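Local coordinates for protein beta-D-glucoside glucohydrolase (Trichoderma reesei, PDB 4I8D) that probably hydrolyses terminal, non-reducing beta-D-glucosyl residues, releasing beta-D-glucose in the course of cellulose degradation, at residues F583-L588 with V620-S625; A631-L636 with F655-L660. One frame throughout, in Å; residues are numbered along the deposited sequence.

Contact 1 of 2, residues F583-L588 with V620-S625; sequences FNYSRL and VDIANS
Asn584 N donates to Ala623 O over 2.8 Å in a bond that is nearly straight, 170° at the hydrogen. The same oxygen also meets the CA-H of Phe583, with CA 3.3 Å away. Ala623 N returns a bond to Asn584 O, and a second reciprocal pair joins Ser586 to Asp621, so the two strands run antiparallel with hydrogen-bonded pairs at both places. Between them sits the non-hydrogen-bonded pair Tyr585 and Ile622, whose side chains go to the inner face. Tyr585 has CG anti to its carbonyl carbon (chi1 -69°), which lays the ring alongside Ile622. Ile622 CG1 stands 3.9 Å from the ring centroid, only 6° off the normal, a CH-pi contact over the middle of the face. Ile622 CD1 reaches the same face nearer the rim, while Val620 CG2 approaches Tyr585 CD2 obliquely at 4.1 Å. The other branch of the isoleucine, CG2, touches Phe583 CD1 at 4.0 Å. Beyond the ring, Tyr585 OH is hydrogen-bonded to Glu632 on the opposing sheet; a phenylalanine in place of Tyr585 would keep the CH-pi contact with Ile622 but would probably leave that carboxylate without its hydroxyl mate. On the other face, Asp621 OD1 is held by Thr667 of strand 665-673. The model also puts Arg587 NH1 by Asp621 OD2 as a salt bridge, but this arginine has two conformers, so the link is doubtful. Past Ser586 and Asp621 the register slips, Leu588 lying nearest Val620, so Arg587 is extra on its strand, consistent with a beta bulge. The chemistry is that of one layer of a beta sandwich, with apolar and aromatic groups turned to the core, the tyrosine hydroxyl reaching across to a buried carboxylate, and the charges of Asp621 and Arg587 kept off the Tyr585-Ile622 face.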
# COMPACT_ATOMS: atom_id res chain seq x y z
N PHE A 583 25.50 1.46 11.74
CA PHE A 583 26.08 1.60 10.39
C PHE A 583 26.81 2.92 10.14
O PHE A 583 26.39 3.98 10.60
CB PHE A 583 24.97 1.43 9.34
CG PHE A 583 24.17 0.17 9.51
CD1 PHE A 583 24.59 -1.02 8.91
CD2 PHE A 583 23.00 0.17 10.26
CE1 PHE A 583 23.85 -2.18 9.07
CE2 PHE A 583 22.27 -0.99 10.42
CZ PHE A 583 22.69 -2.16 9.82
N ASN A 584 27.91 2.84 9.39
CA ASN A 584 28.65 4.02 8.94
C ASN A 584 28.51 4.27 7.44
O ASN A 584 28.66 3.35 6.64
CB ASN A 584 30.13 3.93 9.33
CG ASN A 584 30.36 4.14 10.81
OD1 ASN A 584 29.58 3.67 11.64
ND2 ASN A 584 31.45 4.82 11.16
N TYR A 585 28.22 5.52 7.10
CA TYR A 585 28.11 5.99 5.72
C TYR A 585 29.41 6.67 5.32
O TYR A 585 29.98 7.42 6.11
CB TYR A 585 26.95 6.98 5.59
CG TYR A 585 25.57 6.36 5.76
CD1 TYR A 585 25.24 5.60 6.89
CD2 TYR A 585 24.58 6.55 4.79
CE1 TYR A 585 23.98 5.03 7.04
CE2 TYR A 585 23.32 5.99 4.93
CZ TYR A 585 23.02 5.23 6.05
OH TYR A 585 21.77 4.67 6.18
N SER A 586 29.90 6.40 4.11
CA SER A 586 31.11 7.08 3.60
C SER A 586 31.19 7.08 2.08
O SER A 586 30.41 6.41 1.40
CB SER A 586 32.37 6.45 4.21
OG SER A 586 32.44 5.08 3.91
N ARG A 587 32.15 7.86 1.55
CA ARG A 587 32.40 7.96 0.12
C ARG A 587 31.12 8.20 -0.69
O ARG A 587 30.76 7.41 -1.57
CB ARG A 587 33.16 6.72 -0.38
CG ARG A 587 34.64 6.72 -0.04
CD ARG A 587 35.22 5.31 0.04
NE ARG A 587 35.49 4.89 1.42
CZ ARG A 587 35.02 3.79 1.99
NH1 ARG A 587 34.24 2.94 1.32
NH2 ARG A 587 35.33 3.52 3.25
N LEU A 588 30.41 9.28 -0.38
CA LEU A 588 29.25 9.66 -1.16
C LEU A 588 29.69 10.24 -2.51
O LEU A 588 30.51 11.16 -2.55
CB LEU A 588 28.39 10.67 -0.41
CG LEU A 588 27.28 11.40 -1.18
CD1 LEU A 588 26.17 10.45 -1.60
CD2 LEU A 588 26.72 12.53 -0.33
N VAL A 620 26.84 5.61 -2.16
CA VAL A 620 27.40 5.73 -0.82
C VAL A 620 27.78 4.34 -0.32
O VAL A 620 27.16 3.34 -0.70
CB VAL A 620 26.43 6.46 0.16
CG1 VAL A 620 25.07 5.77 0.22
CG2 VAL A 620 27.03 6.59 1.56
N ASP A 621 28.81 4.27 0.52
CA ASP A 621 29.24 3.02 1.14
C ASP A 621 28.72 2.89 2.56
O ASP A 621 28.93 3.78 3.40
CB ASP A 621 30.77 2.91 1.13
CG ASP A 621 31.32 2.37 -0.19
OD1 ASP A 621 30.53 2.20 -1.16
OD2 ASP A 621 32.54 2.12 -0.26
N ILE A 622 28.04 1.78 2.83
CA ILE A 622 27.49 1.50 4.15
C ILE A 622 28.29 0.38 4.82
O ILE A 622 28.45 -0.70 4.25
CB ILE A 622 25.98 1.17 4.08
CG1 ILE A 622 25.15 2.46 4.02
CG2 ILE A 622 25.51 0.42 5.31
CD1 ILE A 622 25.21 3.22 2.72
N ALA A 623 28.80 0.65 6.02
CA ALA A 623 29.62 -0.32 6.74
C ALA A 623 29.00 -0.66 8.08
O ALA A 623 28.65 0.24 8.85
CB ALA A 623 31.03 0.23 6.94
N ASN A 624 28.85 -1.95 8.35
CA ASN A 624 28.29 -2.44 9.62
C ASN A 624 29.29 -2.26 10.76
O ASN A 624 30.14 -3.12 11.02
CB ASN A 624 27.85 -3.90 9.47
CG ASN A 624 27.22 -4.47 10.74
OD1 ASN A 624 27.57 -4.11 11.86
ND2 ASN A 624 26.29 -5.41 10.55
N SER A 625 29.18 -1.12 11.45
CA SER A 625 30.13 -0.78 12.52
C SER A 625 29.73 -1.34 13.88
O SER A 625 30.32 -0.98 14.90
CB SER A 625 30.34 0.74 12.59
OG SER A 625 29.15 1.43 12.94

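Contact 2 of 2, residues A631-L636 with F655-L660; sequences AEVAQL and FAKLNL
The carboxamide of Asn659 stands beside Ala631, its OD1 3.7 Å from Ala631 CB; the backbone N of Ala631 is also near, but at too poor an angle for a hydrogen bond. The ring of Phe655 leads away from the partner strand and makes an edge-to-face pair with Trp86, leaving only its CB close to Ala634 O, at 3.8 Å. On the same face the amide of Gln635 bends back along its own strand: NE2 bonds to Val633 O at 3.3 Å, that oxygen lying 15° out of the amide plane, and to Gly575 O, while OE1 is hydrogen-bonded to Tyr637 OH. With CG anti to the backbone N (chi1 -172°) and the rest extended, Lys657 passes obliquely across Val633, whose CG2 is 3.9 Å from Lys657 CG, and brings CE to 3.8 Å from Ala631 CB. NZ is thereby delivered to Thr85 O and Ser526 OG. Glu632 and Leu658 exchange backbone bonds, Glu632 N reaching Leu658 O at 2.9 Å; that from Ala634 N to Ala656 O is weak. Glu632 starts on the other face, but its carboxylate turns from the partner strand; OE1 forms a salt bridge with Lys528 and OE2 meets the Tyr585 hydroxyl. This hairpin of the fibronectin type III-like domain thus carries polar and aromatic ends that anchor it to the rest of the enzyme, while its alkyl parts pack strand against strand.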
# COMPACT_ATOMS: atom_id res chain seq x y z
N ALA A 631 20.53 -5.51 8.61
CA ALA A 631 20.29 -4.78 7.38
C ALA A 631 19.98 -3.29 7.63
O ALA A 631 19.29 -2.94 8.59
CB ALA A 631 19.19 -5.45 6.58
N GLU A 632 20.53 -2.44 6.77
CA GLU A 632 20.29 -0.99 6.80
C GLU A 632 19.56 -0.55 5.55
O GLU A 632 19.88 -0.98 4.44
CB GLU A 632 21.61 -0.21 6.92
CG GLU A 632 21.51 1.30 6.75
CD GLU A 632 20.73 1.99 7.87
OE1 GLU A 632 19.70 1.46 8.32
OE2 GLU A 632 21.15 3.10 8.29
N VAL A 633 18.58 0.32 5.73
CA VAL A 633 17.88 0.91 4.61
C VAL A 633 18.44 2.31 4.38
O VAL A 633 17.99 3.28 4.99
CB VAL A 633 16.37 0.93 4.85
CG1 VAL A 633 15.63 1.59 3.70
CG2 VAL A 633 15.86 -0.49 5.07
N ALA A 634 19.46 2.40 3.53
CA ALA A 634 20.05 3.69 3.18
C ALA A 634 19.12 4.47 2.25
O ALA A 634 18.57 3.91 1.30
CB ALA A 634 21.42 3.50 2.54
N GLN A 635 18.93 5.76 2.54
CA GLN A 635 17.91 6.54 1.84
C GLN A 635 18.47 7.80 1.17
O GLN A 635 19.35 8.47 1.73
CB GLN A 635 16.78 6.91 2.80
CG GLN A 635 16.05 5.72 3.44
CD GLN A 635 15.34 6.10 4.74
OE1 GLN A 635 14.68 7.15 4.83
NE2 GLN A 635 15.47 5.25 5.75
N LEU A 636 17.95 8.11 -0.02
CA LEU A 636 18.29 9.34 -0.73
C LEU A 636 17.15 10.37 -0.70
O LEU A 636 16.02 10.07 -1.12
CB LEU A 636 18.69 9.04 -2.18
CG LEU A 636 18.79 10.25 -3.13
CD1 LEU A 636 19.97 11.15 -2.81
CD2 LEU A 636 18.83 9.81 -4.59
N PHE A 655 16.19 4.49 -2.50
CA PHE A 655 16.46 3.69 -1.31
C PHE A 655 17.05 2.32 -1.66
O PHE A 655 16.62 1.68 -2.62
CB PHE A 655 15.19 3.51 -0.45
CG PHE A 655 14.16 2.59 -1.06
CD1 PHE A 655 13.25 3.07 -2.00
CD2 PHE A 655 14.10 1.25 -0.70
CE1 PHE A 655 12.31 2.23 -2.57
CE2 PHE A 655 13.16 0.40 -1.27
CZ PHE A 655 12.26 0.89 -2.20
N ALA A 656 18.04 1.90 -0.88
CA ALA A 656 18.59 0.56 -0.99
C ALA A 656 18.65 -0.07 0.39
O ALA A 656 18.78 0.63 1.39
CB ALA A 656 19.98 0.61 -1.61
N LYS A 657 18.54 -1.40 0.43
CA LYS A 657 18.70 -2.15 1.66
C LYS A 657 19.88 -3.09 1.51
O LYS A 657 19.96 -3.86 0.54
CB LYS A 657 17.43 -2.95 1.95
CG LYS A 657 17.41 -3.62 3.31
CD LYS A 657 16.01 -4.14 3.59
CE LYS A 657 15.85 -4.59 5.04
NZ LYS A 657 14.41 -4.65 5.42
N LEU A 658 20.81 -3.02 2.45
CA LEU A 658 22.01 -3.86 2.45
C LEU A 658 22.09 -4.62 3.76
O LEU A 658 22.03 -4.01 4.83
CB LEU A 658 23.27 -2.99 2.30
CG LEU A 658 23.68 -2.35 0.97
CD1 LEU A 658 22.59 -1.55 0.28
CD2 LEU A 658 24.90 -1.47 1.21
N ASN A 659 22.20 -5.94 3.67
CA ASN A 659 22.40 -6.79 4.84
C ASN A 659 23.88 -7.10 5.02
O ASN A 659 24.56 -7.47 4.07
CB ASN A 659 21.61 -8.10 4.73
CG ASN A 659 21.67 -8.92 6.01
OD1 ASN A 659 21.24 -8.47 7.08
ND2 ASN A 659 22.22 -10.12 5.91
N LEU A 660 24.39 -6.95 6.24
CA LEU A 660 25.84 -6.96 6.45
C LEU A 660 26.26 -7.65 7.74
O LEU A 660 25.61 -7.48 8.76
CB LEU A 660 26.37 -5.52 6.44
CG LEU A 660 26.09 -4.64 5.21
CD1 LEU A 660 26.20 -3.16 5.56
CD2 LEU A 660 27.00 -5.00 4.02

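How the contacts relate
Contact 1 comes first along the chain and closes before contact 2 opens, strand 614-624 leading directly into strand 630-639. Their centres lie 10 Å apart, on opposing layers of the C-terminal beta sandwich: 583-588 and 620-625 belong to a three-stranded antiparallel sheet, 631-636 and 655-660 to a four-stranded one. Besides the tyrosine hydroxyl, Asn624 ND2 crosses the layers to Leu660 O at 2.8 Å, probably as a hydrogen bond, and Leu658, Leu660 and Ala634 pack on Ile622. Contact 2 lies nearer the centre of the chain and contact 1 farther out; of the two it is contact 2, through Phe655, Lys657 and Glu632, that meets the rest of the enzyme.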